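PDB 3PHS: cell wall surface anchor family protein from Streptococcus agalactiae, which is the minor pilin of a cell-wall-anchored pilus and mediates adhesion to lung epithelial cells through an IgG-like domain. Local coordinates for residues F158-K163 and I194-L199; L138-V143 and Y204-I209; I169-G174 and K184-D189; T222-E227 and V232-E237. One frame throughout, in Å; residues are numbered along the deposited sequence. Where two conformers were deposited one is given.

Contact 1: F158-K163 and I194-L199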
loop_
_atom_site.group_PDB
_atom_site.type_symbol
_atom_site.label_atom_id
_atom_site.label_comp_id
_atom_site.label_asym_id
_atom_site.label_seq_id
_atom_site.Cartn_x
_atom_site.Cartn_y
_atom_site.Cartn_z
ATOM N N PHE A 158 18.451 1.516 3.836
ATOM C CA PHE A 158 17.346 1.631 2.904
ATOM C C PHE A 158 16.059 2.079 3.621
ATOM O O PHE A 158 15.938 1.923 4.839
ATOM C CB PHE A 158 17.051 0.265 2.288
ATOM C CG PHE A 158 18.024 -0.161 1.219
ATOM C CD1 PHE A 158 19.168 -0.882 1.547
ATOM C CD2 PHE A 158 17.752 0.084 -0.117
ATOM C CE1 PHE A 158 20.058 -1.306 0.530
ATOM C CE2 PHE A 158 18.631 -0.340 -1.126
ATOM C CZ PHE A 158 19.779 -1.026 -0.785
ATOM N N GLU A 159 15.137 2.642 2.844
ATOM C CA GLU A 159 13.736 2.803 3.249
ATOM C C GLU A 159 12.881 2.048 2.237
ATOM O O GLU A 159 13.317 1.806 1.115
ATOM C CB GLU A 159 13.345 4.275 3.299
ATOM C CG GLU A 159 14.029 5.013 4.446
ATOM C CD GLU A 159 13.852 6.513 4.392
ATOM O OE1 GLU A 159 13.293 7.046 3.412
ATOM O OE2 GLU A 159 14.290 7.161 5.363
ATOM N N LEU A 160 11.672 1.672 2.643
ATOM C CA LEU A 160 10.734 0.971 1.767
ATOM C C LEU A 160 9.442 1.779 1.649
ATOM O O LEU A 160 8.967 2.334 2.644
ATOM C CB LEU A 160 10.444 -0.420 2.330
ATOM C CG LEU A 160 9.533 -1.315 1.484
ATOM C CD1 LEU A 160 10.179 -1.757 0.182
ATOM C CD2 LEU A 160 9.105 -2.543 2.294
ATOM N N TYR A 161 8.906 1.875 0.434
ATOM C CA TYR A 161 7.686 2.616 0.164
ATOM C C TYR A 161 6.723 1.731 -0.600
ATOM O O TYR A 161 7.148 0.858 -1.325
ATOM C CB TYR A 161 8.000 3.836 -0.712
ATOM C CG TYR A 161 8.791 4.884 0.014
ATOM C CD1 TYR A 161 10.179 4.765 0.171
ATOM C CD2 TYR A 161 8.154 5.985 0.573
ATOM C CE1 TYR A 161 10.905 5.735 0.877
ATOM C CE2 TYR A 161 8.864 6.957 1.251
ATOM C CZ TYR A 161 10.236 6.835 1.399
ATOM O OH TYR A 161 10.920 7.822 2.098
ATOM N N GLU A 162 5.423 1.984 -0.465
ATOM C CA GLU A 162 4.487 1.474 -1.469
ATOM C C GLU A 162 4.832 2.197 -2.779
ATOM O O GLU A 162 5.305 3.339 -2.743
ATOM C CB GLU A 162 3.036 1.769 -1.050
ATOM C CG GLU A 162 2.618 1.044 0.237
ATOM C CD GLU A 162 1.208 1.385 0.711
ATOM O OE1 GLU A 162 0.536 2.230 0.089
ATOM O OE2 GLU A 162 0.781 0.793 1.714
ATOM N N LYS A 163 4.603 1.547 -3.918
ATOM C CA LYS A 163 4.771 2.194 -5.229
ATOM C C LYS A 163 4.030 3.540 -5.262
ATOM O O LYS A 163 2.861 3.618 -4.869
ATOM C CB LYS A 163 4.277 1.290 -6.369
ATOM C CG LYS A 163 4.754 1.774 -7.733
ATOM C CD LYS A 163 4.160 0.994 -8.891
ATOM C CE LYS A 163 4.521 1.691 -10.204
ATOM N NZ LYS A 163 4.765 0.734 -11.319
ATOM N N ILE A 194 18.582 -7.559 4.268
ATOM C CA ILE A 194 17.417 -6.975 4.923
ATOM C C ILE A 194 16.295 -7.958 4.579
ATOM O O ILE A 194 16.020 -8.196 3.397
ATOM C CB ILE A 194 17.092 -5.558 4.380
ATOM C CG1 ILE A 194 18.166 -4.562 4.822
ATOM C CG2 ILE A 194 15.683 -5.088 4.844
ATOM C CD1 ILE A 194 18.062 -3.198 4.171
ATOM N N ARG A 195 15.666 -8.545 5.599
ATOM C CA ARG A 195 14.495 -9.410 5.384
ATOM C C ARG A 195 13.283 -8.801 6.069
ATOM O O ARG A 195 13.359 -8.396 7.233
ATOM C CB ARG A 195 14.721 -10.824 5.915
ATOM C CG ARG A 195 15.840 -11.585 5.221
ATOM C CD ARG A 195 16.077 -12.942 5.868
ATOM N NE ARG A 195 17.160 -13.687 5.205
ATOM C CZ ARG A 195 18.451 -13.578 5.513
ATOM N NH1 ARG A 195 18.844 -12.744 6.475
ATOM N NH2 ARG A 195 19.354 -14.304 4.859
ATOM N N ILE A 196 12.180 -8.697 5.338
ATOM C CA ILE A 196 10.965 -8.072 5.882
ATOM C C ILE A 196 9.799 -8.995 5.520
ATOM O O ILE A 196 9.560 -9.230 4.360
ATOM C CB ILE A 196 10.707 -6.654 5.293
ATOM C CG1 ILE A 196 11.911 -5.703 5.505
ATOM C CG2 ILE A 196 9.451 -6.025 5.931
ATOM C CD1 ILE A 196 11.863 -4.437 4.623
ATOM N N SER A 197 9.087 -9.525 6.509
ATOM C CA SER A 197 7.899 -10.325 6.190
ATOM C C SER A 197 6.660 -9.502 6.566
ATOM O O SER A 197 6.784 -8.390 7.060
ATOM C CB SER A 197 7.931 -11.675 6.900
ATOM O OG SER A 197 8.008 -11.476 8.293
ATOM N N GLY A 198 5.479 -10.040 6.297
ATOM C CA GLY A 198 4.242 -9.370 6.682
ATOM C C GLY A 198 3.935 -8.168 5.791
ATOM O O GLY A 198 3.276 -7.220 6.239
ATOM N N LEU A 199 4.430 -8.187 4.549
ATOM C CA LEU A 199 4.084 -7.145 3.568
ATOM C C LEU A 199 2.901 -7.612 2.732
ATOM O O LEU A 199 2.951 -8.664 2.101
ATOM C CB LEU A 199 5.265 -6.805 2.642
ATOM C CG LEU A 199 6.459 -6.130 3.355
ATOM C CD1 LEU A 199 7.736 -6.274 2.539
ATOM C CD2 LEU A 199 6.179 -4.669 3.677
#
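I194 reaches F158 with a single methyl. Its CD1 lies 3.7 Å from F158 CD1 and 4.1 Å from F158 CB, meeting the ring at a slant rather than flat on its face or square at its rim. CG1 stands beside the backbone N (chi1 -70°) and the chain runs straight on to CD1, which carries that methyl across to the ring. Two residues on, I196 repeats the gesture toward L160, its CD1 coming to 4.1 Å from L160 CD2. L199, just past G198, brings both of its methyls to that same L160 CD2: L199 CD2 is 3.9 Å from it and L199 CD1 4.0 Å, so the two leucines meet tip to tip. No hydrogen bond crosses here, and every touching residue is buried. The strands run roughly parallel, 26° apart and 10.6 Å between axes, as facing layers of a beta sandwich do. Strand 157-162 pairs with strands 186-187 and 202-210 in one layer and strand 193-200 with 135-146 in the other, while L186 and L140 adjoin the contact from their own strands.

Contact 2: L138-V143 and Y204-I209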
loop_
_atom_site.group_PDB
_atom_site.type_symbol
_atom_site.label_atom_id
_atom_site.label_comp_id
_atom_site.label_asym_id
_atom_site.label_seq_id
_atom_site.Cartn_x
_atom_site.Cartn_y
_atom_site.Cartn_z
ATOM N N LEU A 138 10.094 -9.942 1.649
ATOM C CA LEU A 138 11.188 -9.444 0.832
ATOM C C LEU A 138 12.473 -9.969 1.440
ATOM O O LEU A 138 12.640 -9.914 2.656
ATOM C CB LEU A 138 11.210 -7.920 0.894
ATOM C CG LEU A 138 12.452 -7.181 0.399
ATOM C CD1 LEU A 138 12.633 -7.459 -1.106
ATOM C CD2 LEU A 138 12.291 -5.683 0.677
ATOM N N ASP A 139 13.383 -10.474 0.604
ATOM C CA ASP A 139 14.743 -10.739 1.059
ATOM C C ASP A 139 15.743 -10.030 0.143
ATOM O O ASP A 139 15.990 -10.469 -0.983
ATOM C CB ASP A 139 15.047 -12.235 1.129
ATOM C CG ASP A 139 16.331 -12.533 1.887
ATOM O OD1 ASP A 139 17.155 -11.606 2.088
ATOM O OD2 ASP A 139 16.523 -13.693 2.288
ATOM N N LEU A 140 16.289 -8.933 0.646
ATOM C CA LEU A 140 17.263 -8.138 -0.076
ATOM C C LEU A 140 18.666 -8.569 0.312
ATOM O O LEU A 140 18.996 -8.635 1.497
ATOM C CB LEU A 140 17.076 -6.652 0.218
ATOM C CG LEU A 140 18.140 -5.638 -0.238
ATOM C CD1 LEU A 140 18.347 -5.686 -1.754
ATOM C CD2 LEU A 140 17.762 -4.223 0.221
ATOM N N LEU A 141 19.473 -8.853 -0.708
ATOM C CA LEU A 141 20.899 -9.021 -0.529
ATOM C C LEU A 141 21.587 -7.812 -1.159
ATOM O O LEU A 141 21.364 -7.502 -2.331
ATOM C CB LEU A 141 21.375 -10.324 -1.190
ATOM C CG LEU A 141 22.901 -10.456 -1.366
ATOM C CD1 LEU A 141 23.628 -10.490 -0.020
ATOM C CD2 LEU A 141 23.285 -11.647 -2.236
ATOM N N LYS A 142 22.415 -7.142 -0.369
ATOM C CA LYS A 142 23.188 -6.016 -0.840
ATOM C C LYS A 142 24.633 -6.465 -0.995
ATOM O O LYS A 142 25.211 -6.993 -0.047
ATOM C CB LYS A 142 23.138 -4.874 0.162
ATOM C CG LYS A 142 23.843 -3.566 -0.312
ATOM C CD LYS A 142 23.147 -2.955 -1.555
ATOM C CE LYS A 142 23.766 -1.607 -1.937
ATOM N NZ LYS A 142 25.136 -1.763 -2.544
ATOM N N VAL A 143 25.211 -6.231 -2.168
ATOM C CA VAL A 143 26.620 -6.564 -2.378
ATOM C C VAL A 143 27.468 -5.333 -2.738
ATOM O O VAL A 143 26.964 -4.329 -3.268
ATOM C CB VAL A 143 26.792 -7.674 -3.441
ATOM C CG1 VAL A 143 26.179 -9.003 -2.949
ATOM C CG2 VAL A 143 26.205 -7.233 -4.784
ATOM N N TYR A 204 6.185 -2.331 -4.395
ATOM C CA TYR A 204 6.911 -1.501 -3.450
ATOM C C TYR A 204 8.174 -0.945 -4.096
ATOM O O TYR A 204 8.558 -1.353 -5.187
ATOM C CB TYR A 204 7.286 -2.311 -2.182
ATOM C CG TYR A 204 6.089 -2.783 -1.384
ATOM C CD1 TYR A 204 5.379 -3.913 -1.764
ATOM C CD2 TYR A 204 5.653 -2.077 -0.258
ATOM C CE1 TYR A 204 4.255 -4.347 -1.036
ATOM C CE2 TYR A 204 4.522 -2.505 0.491
ATOM C CZ TYR A 204 3.840 -3.638 0.084
ATOM O OH TYR A 204 2.734 -4.051 0.790
ATOM N N VAL A 205 8.807 -0.012 -3.401
ATOM C CA VAL A 205 10.043 0.600 -3.884
ATOM C C VAL A 205 11.035 0.677 -2.735
ATOM O O VAL A 205 10.734 1.221 -1.661
ATOM C CB VAL A 205 9.797 2.005 -4.490
ATOM C CG1 VAL A 205 11.127 2.687 -4.858
ATOM C CG2 VAL A 205 8.886 1.927 -5.694
ATOM N N LEU A 206 12.224 0.124 -2.973
ATOM C CA LEU A 206 13.339 0.265 -2.049
ATOM C C LEU A 206 14.151 1.503 -2.409
ATOM O O LEU A 206 14.583 1.653 -3.555
ATOM C CB LEU A 206 14.234 -0.974 -2.122
ATOM C CG LEU A 206 13.791 -2.209 -1.335
ATOM C CD1 LEU A 206 14.596 -3.407 -1.811
ATOM C CD2 LEU A 206 13.949 -1.999 0.188
ATOM N N LYS A 207 14.341 2.377 -1.443
ATOM C CA LYS A 207 15.148 3.546 -1.638
ATOM C C LYS A 207 16.463 3.420 -0.871
ATOM O O LYS A 207 16.456 3.224 0.296
ATOM C CB LYS A 207 14.365 4.801 -1.245
ATOM C CG LYS A 207 14.994 6.087 -1.690
ATOM C CD LYS A 207 14.120 7.324 -1.371
ATOM C CE LYS A 207 14.921 8.638 -1.467
ATOM N NZ LYS A 207 14.198 9.801 -0.948
ATOM N N GLU A 208 17.584 3.445 -1.579
ATOM C CA GLU A 208 18.860 3.344 -0.888
ATOM C C GLU A 208 19.226 4.737 -0.388
ATOM O O GLU A 208 19.248 5.690 -1.170
ATOM C CB GLU A 208 19.954 2.788 -1.815
ATOM C CG GLU A 208 21.228 2.436 -1.062
ATOM C CD GLU A 208 22.305 1.806 -1.954
ATOM O OE1 GLU A 208 21.990 1.314 -3.059
ATOM O OE2 GLU A 208 23.470 1.800 -1.516
ATOM N N ILE A 209 19.511 4.837 0.906
ATOM C CA ILE A 209 19.678 6.126 1.598
ATOM C C ILE A 209 21.149 6.454 1.774
ATOM O O ILE A 209 21.578 7.591 1.531
ATOM C CB ILE A 209 19.015 6.095 3.014
ATOM C CG1 ILE A 209 17.531 5.732 2.908
ATOM C CG2 ILE A 209 19.193 7.432 3.747
ATOM C CD1 ILE A 209 16.749 6.582 1.933
#
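L206 points its fork at two leucines of the facing strand and meets both tip to tip. Its CD1 sits 3.8 Å from L140 CD2, while its CD2 lies 4.1 Å from L138 CD2. L138 CD2 rests against both methyls of the fork, whereas L140 CD2 meets CD1 alone within this pair of segments. L138 and L140 both hold CG opposite the backbone N (chi1 165° and 169°), and this presents the CD2 methyls of both to L206.

Farther along, K142 and E208 meet differently, their chains crossing at about a right angle. E208 is extended to its carboxylate, and the apolar CE of K142 touches it: K142 CE is 3.4 Å from E208 OE2 and 3.6 Å from E208 OE1. The lysine doubles back on itself, bent at chi2 and chi4, and its NZ is joined covalently to N238 CG, the intramolecular isopeptide bond. NZ is therefore an amide nitrogen, not the end of a salt bridge. It gives a hydrogen bond to V143 O at 3.2 Å, nearly straight at 161°, although it stands above the carbonyl plane rather than on a lone pair. A lysine-asparagine crosslink with a buried glutamate alongside is as in CnaB-type pilin domains, and it ties strand 135-146 to strand 231-240.

The two segments lie in opposed sheets, their directions roughly parallel and their axes 11.2 Å apart. F158 and L160 of strand 157-162 flank the contact, I236 and V234 pack against L140 and L138 from strand 231-240, and I226 of strand 221-226 also touches L138.

Contact 3: I169-G174 and K184-D189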
loop_
_atom_site.group_PDB
_atom_site.type_symbol
_atom_site.label_atom_id
_atom_site.label_comp_id
_atom_site.label_asym_id
_atom_site.label_seq_id
_atom_site.Cartn_x
_atom_site.Cartn_y
_atom_site.Cartn_z
ATOM N N ILE A 169 7.368 2.736 4.794
ATOM C CA ILE A 169 6.838 1.602 5.554
ATOM C C ILE A 169 7.785 1.306 6.707
ATOM O O ILE A 169 8.996 1.227 6.505
ATOM C CB ILE A 169 6.703 0.358 4.620
ATOM C CG1 ILE A 169 5.525 0.561 3.670
ATOM C CG2 ILE A 169 6.535 -0.955 5.398
ATOM C CD1 ILE A 169 5.789 0.071 2.301
ATOM N N ARG A 170 7.237 1.131 7.908
ATOM C CA ARG A 170 8.072 0.900 9.093
ATOM C C ARG A 170 8.111 -0.576 9.487
ATOM O O ARG A 170 7.185 -1.330 9.186
ATOM C CB ARG A 170 7.638 1.825 10.242
ATOM C CG ARG A 170 7.691 3.300 9.810
ATOM C CD ARG A 170 7.350 4.317 10.896
ATOM N NE ARG A 170 5.915 4.363 11.178
ATOM C CZ ARG A 170 5.366 3.996 12.335
ATOM N NH1 ARG A 170 6.131 3.550 13.327
ATOM N NH2 ARG A 170 4.048 4.063 12.499
ATOM N N VAL A 171 9.196 -0.992 10.137
ATOM C CA VAL A 171 9.456 -2.408 10.389
ATOM C C VAL A 171 9.912 -2.609 11.842
ATOM O O VAL A 171 10.644 -1.779 12.376
ATOM C CB VAL A 171 10.531 -2.965 9.383
ATOM C CG1 VAL A 171 10.879 -4.415 9.667
ATOM C CG2 VAL A 171 10.053 -2.797 7.919
ATOM N N LYS A 172 9.456 -3.699 12.453
ATOM C CA LYS A 172 9.793 -4.083 13.831
ATOM C C LYS A 172 9.732 -5.622 13.914
ATOM O O LYS A 172 8.846 -6.235 13.335
ATOM C CB LYS A 172 8.778 -3.433 14.798
ATOM C CG LYS A 172 8.988 -3.638 16.323
ATOM C CD LYS A 172 7.809 -2.987 17.077
ATOM C CE LYS A 172 7.639 -3.521 18.497
ATOM N NZ LYS A 172 6.695 -2.672 19.279
ATOM N N ASN A 173 10.654 -6.259 14.633
ATOM C CA ASN A 173 10.680 -7.740 14.693
ATOM C C ASN A 173 10.810 -8.384 13.291
ATOM O O ASN A 173 10.271 -9.481 13.044
ATOM C CB ASN A 173 9.437 -8.307 15.433
ATOM C CG ASN A 173 9.365 -7.890 16.910
ATOM O OD1 ASN A 173 8.279 -7.615 17.450
ATOM N ND2 ASN A 173 10.517 -7.847 17.565
ATOM N N GLY A 174 11.504 -7.691 12.380
ATOM C CA GLY A 174 11.661 -8.134 10.974
ATOM C C GLY A 174 10.363 -8.176 10.176
ATOM O O GLY A 174 10.261 -8.857 9.144
ATOM N N LYS A 184 11.611 3.425 10.168
ATOM C CA LYS A 184 11.708 3.528 8.709
ATOM C C LYS A 184 13.103 3.114 8.188
ATOM O O LYS A 184 13.247 2.627 7.057
ATOM C CB LYS A 184 11.278 4.911 8.210
ATOM C CG LYS A 184 12.185 6.060 8.609
ATOM C CD LYS A 184 11.897 7.313 7.827
ATOM C CE LYS A 184 12.689 8.476 8.411
ATOM N NZ LYS A 184 12.349 9.763 7.783
ATOM N N HIS A 185 14.113 3.310 9.038
ATOM C CA HIS A 185 15.468 2.979 8.626
ATOM C C HIS A 185 15.700 1.474 8.682
ATOM O O HIS A 185 15.438 0.785 9.671
ATOM C CB HIS A 185 16.524 3.802 9.377
ATOM C CG HIS A 185 16.830 5.123 8.732
ATOM N ND1 HIS A 185 17.994 5.821 8.976
ATOM C CD2 HIS A 185 16.126 5.866 7.843
ATOM C CE1 HIS A 185 17.990 6.941 8.276
ATOM N NE2 HIS A 185 16.867 6.991 7.578
ATOM N N LEU A 186 16.134 0.956 7.537
ATOM C CA LEU A 186 16.384 -0.471 7.387
ATOM C C LEU A 186 17.862 -0.612 7.063
ATOM O O LEU A 186 18.376 0.104 6.218
ATOM C CB LEU A 186 15.524 -1.062 6.259
ATOM C CG LEU A 186 14.018 -0.735 6.247
ATOM C CD1 LEU A 186 13.409 -1.011 4.872
ATOM C CD2 LEU A 186 13.299 -1.508 7.328
ATOM N N GLU A 187 18.540 -1.519 7.743
ATOM C CA GLU A 187 19.992 -1.623 7.598
ATOM C C GLU A 187 20.397 -3.059 7.299
ATOM O O GLU A 187 19.936 -3.988 7.958
ATOM C CB GLU A 187 20.677 -1.099 8.871
ATOM C CG GLU A 187 22.105 -0.680 8.633
ATOM C CD GLU A 187 22.771 -0.083 9.854
ATOM O OE1 GLU A 187 22.253 0.913 10.415
ATOM O OE2 GLU A 187 23.848 -0.595 10.225
ATOM N N THR A 188 21.242 -3.247 6.290
ATOM C CA THR A 188 21.700 -4.577 5.929
ATOM C C THR A 188 22.536 -5.121 7.078
ATOM O O THR A 188 23.309 -4.380 7.697
ATOM C CB THR A 188 22.520 -4.602 4.613
ATOM O OG1 THR A 188 23.705 -3.813 4.767
ATOM C CG2 THR A 188 21.688 -4.049 3.450
ATOM N N ASP A 189 22.333 -6.392 7.380
ATOM C CA ASP A 189 23.018 -7.031 8.499
ATOM C C ASP A 189 24.433 -7.443 8.075
ATOM O O ASP A 189 24.864 -7.122 6.964
ATOM C CB ASP A 189 22.190 -8.208 9.052
ATOM C CG ASP A 189 21.989 -9.339 8.048
ATOM O OD1 ASP A 189 22.787 -9.485 7.085
ATOM O OD2 ASP A 189 21.025 -10.124 8.234
HETATM O O HOH W 1 11.132 2.236 5.360
#
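L186 and V171 meet at the end of the leucine, their side chains crossing at about a right angle. From its backbone the leucine starts at CB, which packs near I194 of strand 193-200. CG lies beside the backbone N (chi1 -49°), and there the chain forks. CD1 turns into the interior among L160 and I196, whereas CD2 takes the other direction and becomes the atom that spans the gap: L186 CD2 is 3.5 Å from V171 CG2 and 3.7 Å from V171 CB. The valine answers with the CG2 branch, and its side chain, like that of L186, also touches I196.

This is an edge of the second, prealbumin-like domain, consistent with the reverse Ig fold. Strand 186-187 is an outermost strand of the sheet that contains 157-162, while strand 171-172 belongs to a small two-stranded hairpin in the long connection leading to it.

Nearer the start of both segments the join is polar and mediated by solvent. A single water is hydrogen-bonded to I169 O at 2.6 Å and to K184 O at 2.7 Å, linking two backbone carbonyls that do not bond to each other directly. Beside it, R170 lays its aliphatic part against the other chain, with R170 CG 3.9 Å from K184 N and 4.2 Å from K184 CB. The arginine then bends at chi3, and its NH1 hydrogen-bonds to the carbonyl oxygens of D179 and A182. Meanwhile the K184 chain leads away from the contact toward P168 and E159.

Contact 4: T222-E227 and V232-E237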
loop_
_atom_site.group_PDB
_atom_site.type_symbol
_atom_site.label_atom_id
_atom_site.label_comp_id
_atom_site.label_asym_id
_atom_site.label_seq_id
_atom_site.Cartn_x
_atom_site.Cartn_y
_atom_site.Cartn_z
ATOM N N THR A 222 14.690 0.963 -6.344
ATOM C CA THR A 222 14.558 -0.373 -6.935
ATOM C C THR A 222 13.134 -0.885 -6.720
ATOM O O THR A 222 12.671 -0.977 -5.578
ATOM C CB THR A 222 15.554 -1.377 -6.294
ATOM O OG1 THR A 222 16.900 -0.888 -6.451
ATOM C CG2 THR A 222 15.421 -2.769 -6.907
ATOM N N ALA A 223 12.460 -1.220 -7.819
ATOM C CA ALA A 223 11.096 -1.748 -7.758
ATOM C C ALA A 223 11.103 -3.175 -7.245
ATOM O O ALA A 223 11.949 -3.992 -7.633
ATOM C CB ALA A 223 10.429 -1.683 -9.126
ATOM N N VAL A 224 10.179 -3.484 -6.340
ATOM C CA VAL A 224 10.010 -4.871 -5.906
ATOM C C VAL A 224 8.524 -5.214 -5.854
ATOM O O VAL A 224 7.703 -4.400 -5.415
ATOM C CB VAL A 224 10.709 -5.227 -4.540
ATOM C CG1 VAL A 224 12.069 -4.527 -4.372
ATOM C CG2 VAL A 224 9.830 -4.906 -3.362
ATOM N N THR A 225 8.192 -6.415 -6.304
ATOM C CA THR A 225 6.823 -6.907 -6.180
ATOM C C THR A 225 6.753 -8.045 -5.151
ATOM O O THR A 225 7.386 -9.115 -5.332
ATOM C CB THR A 225 6.244 -7.346 -7.548
ATOM O OG1 THR A 225 6.114 -6.206 -8.410
ATOM C CG2 THR A 225 4.868 -7.997 -7.362
ATOM N N ILE A 226 6.004 -7.803 -4.072
ATOM C CA ILE A 226 5.749 -8.830 -3.054
ATOM C C ILE A 226 4.648 -9.744 -3.585
ATOM O O ILE A 226 3.595 -9.263 -4.037
ATOM C CB ILE A 226 5.312 -8.207 -1.685
ATOM C CG1 ILE A 226 6.410 -7.287 -1.089
ATOM C CG2 ILE A 226 4.821 -9.299 -0.679
ATOM C CD1 ILE A 226 7.702 -7.995 -0.684
ATOM N N GLU A 227 4.899 -11.054 -3.534
ATOM C CA GLU A 227 3.889 -12.051 -3.854
ATOM C C GLU A 227 3.453 -12.749 -2.581
ATOM O O GLU A 227 4.277 -13.056 -1.720
ATOM C CB GLU A 227 4.430 -13.079 -4.838
ATOM C CG GLU A 227 4.588 -12.544 -6.252
ATOM C CD GLU A 227 5.334 -13.522 -7.129
ATOM O OE1 GLU A 227 4.834 -14.648 -7.335
ATOM O OE2 GLU A 227 6.427 -13.166 -7.605
ATOM N N VAL A 232 10.342 -12.782 -2.178
ATOM C CA VAL A 232 10.989 -12.253 -3.376
ATOM C C VAL A 232 12.442 -11.942 -3.014
ATOM O O VAL A 232 12.694 -11.205 -2.078
ATOM C CB VAL A 232 10.239 -11.019 -3.986
ATOM C CG1 VAL A 232 10.101 -9.891 -2.984
ATOM C CG2 VAL A 232 10.936 -10.531 -5.271
ATOM N N THR A 233 13.379 -12.532 -3.756
ATOM C CA THR A 233 14.801 -12.332 -3.508
ATOM C C THR A 233 15.290 -11.254 -4.458
ATOM O O THR A 233 15.042 -11.328 -5.660
ATOM C CB THR A 233 15.606 -13.647 -3.725
ATOM O OG1 THR A 233 15.190 -14.617 -2.769
ATOM C CG2 THR A 233 17.081 -13.411 -3.512
ATOM N N VAL A 234 15.952 -10.230 -3.931
ATOM C CA VAL A 234 16.509 -9.198 -4.804
ATOM C C VAL A 234 17.952 -8.917 -4.419
ATOM O O VAL A 234 18.256 -8.844 -3.245
ATOM C CB VAL A 234 15.646 -7.899 -4.814
ATOM C CG1 VAL A 234 15.307 -7.452 -3.447
ATOM C CG2 VAL A 234 16.334 -6.771 -5.583
ATOM N N THR A 235 18.827 -8.786 -5.416
ATOM C CA THR A 235 20.201 -8.379 -5.156
ATOM C C THR A 235 20.420 -6.985 -5.733
ATOM O O THR A 235 20.065 -6.701 -6.887
ATOM C CB THR A 235 21.235 -9.381 -5.720
ATOM O OG1 THR A 235 21.000 -10.667 -5.146
ATOM C CG2 THR A 235 22.637 -8.978 -5.318
ATOM N N ILE A 236 20.963 -6.111 -4.899
ATOM C CA ILE A 236 21.322 -4.766 -5.325
ATOM C C ILE A 236 22.838 -4.626 -5.210
ATOM O O ILE A 236 23.423 -5.006 -4.199
ATOM C CB ILE A 236 20.601 -3.691 -4.473
ATOM C CG1 ILE A 236 19.088 -3.706 -4.786
ATOM C CG2 ILE A 236 21.150 -2.298 -4.743
ATOM C CD1 ILE A 236 18.278 -2.771 -3.907
ATOM N N GLU A 237 23.463 -4.094 -6.256
ATOM C CA GLU A 237 24.917 -3.900 -6.258
ATOM C C GLU A 237 25.314 -2.488 -5.859
ATOM O O GLU A 237 24.614 -1.515 -6.160
ATOM C CB GLU A 237 25.520 -4.217 -7.634
ATOM C CG GLU A 237 25.210 -5.611 -8.120
ATOM C CD GLU A 237 26.055 -6.053 -9.313
ATOM O OE1 GLU A 237 26.788 -5.224 -9.894
ATOM O OE2 GLU A 237 25.995 -7.252 -9.646
#
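T222 OG1 is held by a hydrogen bond with Q219 NE2 and, on the other strand, is approached by I236 at 3.5 Å from its CD1. The two side chains meet tip to tip. I236 CD1 is also 3.9 Å from T222 CB, which makes this a hydroxyl with a methyl packed against it rather than a second polar bond. The hydroxyl of T225 likewise bonds outside the contact, to D203.

Toward the middle the fit is slacker: V224 CG1 and V234 CG1 approach only to 4.5 Å, and T222 CG2 and V234 CG2 to 4.3 Å. It tightens again beside the turn that joins the strands, where V232 lays its branches over a backbone oxygen. V232 CG1 lies 3.7 Å from T225 O, and V232 CG2 is almost as near. V232 CG1 sits between its own N and carbonyl carbon (chi1 57°), and from there it also touches I226 CD1 at 3.8 Å, the two side chains crossing at about a right angle. I226 starts away from the other strand, and its bent chain brings CD1 back to this methyl.

The strands run antiparallel, 165° between directions, yet 8.0 Å apart at their axes, too far for pairing. Strand 221-226 bonds to strand 202-210 instead and strand 231-240 to 135-146, so this connection passes from one layer of the sandwich to the other. The join rests on T222 with I236 and V234, V224 with V234, and V232 with I226 and T225 O. With no hydrogen bond between the segments, the two layers are held here by apolar packing, the backbone bonds lying within each sheet.

Overall arrangement
All four contacts belong to the C-terminal, prealbumin-like domain. Contacts 1 and 2 both bridge its two facing sheets; their centres are 8 Å apart, and they are stitched together by backbone bonds such as Y161 O to V205 N at 2.8 Å. Contact 4, centred 7 Å from contact 2, also spans the two sheets and bonds to contact 2 through L141 N and V234 O at 2.8 Å; F158 and I236 join it to contact 1. Contact 3, its centre 8 Å from that of contact 1, meets it through L160 O and I169 N, and its nearest atoms stay about 8 Å from contact 4. The isopeptide crosslink lies at contact 2, where K142 NZ also packs against E237 of contact 4.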